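Local atomic coordinates of LPXTG cell wall surface protein (Streptococcus gordonii, PDB entry 4IGB), a protein that is probably a streptococcal adhesin anchored to the cell-wall peptidoglycan, represented here by its N-terminal N1 and N2 domains. Residues V295-P300 / T312-F317. Numbering follows the deposited sequence.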
# COMPACT_ATOMS: atom_id res chain seq x y z
N VAL B 295 -22.45 3.27 4.67
CA VAL B 295 -23.72 2.56 4.58
C VAL B 295 -24.77 3.43 3.90
O VAL B 295 -25.07 4.54 4.36
CB VAL B 295 -24.23 2.15 5.99
CG1 VAL B 295 -25.56 1.44 5.88
CG2 VAL B 295 -23.20 1.25 6.67
N LEU B 296 -25.31 2.94 2.80
CA LEU B 296 -26.27 3.70 2.02
C LEU B 296 -27.62 3.04 2.09
O LEU B 296 -27.73 1.83 1.95
CB LEU B 296 -25.80 3.81 0.57
CG LEU B 296 -26.73 4.58 -0.37
CD1 LEU B 296 -26.78 6.05 0.05
CD2 LEU B 296 -26.27 4.45 -1.82
N GLU B 297 -28.65 3.85 2.29
CA GLU B 297 -30.02 3.37 2.36
C GLU B 297 -30.89 4.24 1.46
O GLU B 297 -30.61 5.42 1.28
CB GLU B 297 -30.53 3.43 3.80
CG GLU B 297 -29.56 2.82 4.82
CD GLU B 297 -29.99 3.07 6.26
OE1 GLU B 297 -29.30 3.82 6.98
OE2 GLU B 297 -31.02 2.51 6.68
N VAL B 298 -31.95 3.67 0.92
CA VAL B 298 -32.87 4.41 0.08
C VAL B 298 -34.30 4.20 0.54
O VAL B 298 -34.68 3.09 0.94
CB VAL B 298 -32.74 3.99 -1.40
CG1 VAL B 298 -33.14 2.52 -1.59
CG2 VAL B 298 -33.60 4.89 -2.29
N ASP B 299 -35.09 5.26 0.49
CA ASP B 299 -36.52 5.19 0.78
C ASP B 299 -37.24 5.92 -0.35
O ASP B 299 -37.05 7.12 -0.53
CB ASP B 299 -36.81 5.86 2.13
CG ASP B 299 -38.29 5.91 2.47
OD1 ASP B 299 -38.66 6.66 3.40
OD2 ASP B 299 -39.10 5.20 1.83
N PRO B 300 -38.09 5.20 -1.11
CA PRO B 300 -38.49 3.80 -0.93
C PRO B 300 -37.77 2.79 -1.82
O PRO B 300 -36.96 3.14 -2.68
CB PRO B 300 -39.96 3.84 -1.33
CG PRO B 300 -40.00 4.83 -2.44
CD PRO B 300 -38.93 5.87 -2.12
N THR B 312 -35.27 9.25 -1.33
CA THR B 312 -34.42 9.84 -0.32
C THR B 312 -33.30 8.89 0.02
O THR B 312 -33.54 7.73 0.33
CB THR B 312 -35.24 10.12 0.96
OG1 THR B 312 -36.38 10.91 0.62
CG2 THR B 312 -34.41 10.87 1.99
N TYR B 313 -32.07 9.40 -0.02
CA TYR B 313 -30.90 8.60 0.26
C TYR B 313 -30.30 8.97 1.61
O TYR B 313 -30.05 10.14 1.89
CB TYR B 313 -29.85 8.79 -0.84
CG TYR B 313 -30.30 8.28 -2.21
CD1 TYR B 313 -30.38 6.91 -2.47
CD2 TYR B 313 -30.62 9.16 -3.23
CE1 TYR B 313 -30.78 6.44 -3.71
CE2 TYR B 313 -31.03 8.69 -4.49
CZ TYR B 313 -31.10 7.33 -4.72
OH TYR B 313 -31.49 6.85 -5.95
N LYS B 314 -30.07 7.97 2.46
CA LYS B 314 -29.40 8.19 3.73
C LYS B 314 -28.06 7.50 3.68
O LYS B 314 -27.98 6.28 3.48
CB LYS B 314 -30.23 7.64 4.89
CG LYS B 314 -29.68 7.98 6.27
CD LYS B 314 -30.56 7.37 7.37
CE LYS B 314 -30.01 7.64 8.77
NZ LYS B 314 -30.76 6.87 9.82
N ALA B 315 -27.01 8.28 3.86
CA ALA B 315 -25.66 7.72 3.85
C ALA B 315 -24.96 7.96 5.17
O ALA B 315 -24.89 9.09 5.66
CB ALA B 315 -24.85 8.29 2.70
N THR B 316 -24.43 6.89 5.74
CA THR B 316 -23.72 6.97 7.01
C THR B 316 -22.24 6.70 6.80
O THR B 316 -21.86 5.63 6.34
CB THR B 316 -24.29 5.95 7.97
OG1 THR B 316 -25.69 6.20 8.12
CG2 THR B 316 -23.57 6.03 9.32
N PHE B 317 -21.41 7.68 7.14
CA PHE B 317 -19.98 7.56 6.86
C PHE B 317 -19.20 7.37 8.15
O PHE B 317 -19.21 8.23 9.02
CB PHE B 317 -19.48 8.81 6.12
CG PHE B 317 -20.20 9.07 4.82
CD1 PHE B 317 -19.71 8.56 3.63
CD2 PHE B 317 -21.36 9.82 4.79
CE1 PHE B 317 -20.38 8.78 2.43
CE2 PHE B 317 -22.03 10.05 3.59
CZ PHE B 317 -21.53 9.53 2.41
O HOH W 1 -27.17 5.13 6.20
O HOH W 2 -38.64 9.30 -0.00
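V298 and Y313 project together from neighbouring strands on the inner face of an antiparallel hairpin. The CG2 methyl of V298, anti to its own backbone N, meets the phenol ring obliquely, 3.5 Å from Y313 CE1. On the same face, L296 sends CD1 across to the partner strand, where it lies 4.0 Å from A315 CB and also touches Y313 CB. The other face carries E297 and K314, alongside each other with extended chains; E297 OE1 comes 3.8 Å from K314 CD but stays 4.4 Å from K314 NZ, too far for a salt bridge, though the opposite charges may still attract. The same carboxylate oxygen, E297 OE1, lies 2.6 Å from a water that also meets T316 OG1 and V295 O, so that one water links both strands. A second water joins T312 OG1 to D299 O. Six backbone hydrogen bonds fix the register, paired at V295–T316, E297–K314 and D299–T312. In the N2 domain, strand 295-304 runs between strand 310-317 and the parallel strand 427-432, while strand 389-397 flanks the hairpin beyond 310-317. L296 and V298 pack on V427, and Y313 reaches V427 as well as I409 and N411 of strand 409-417.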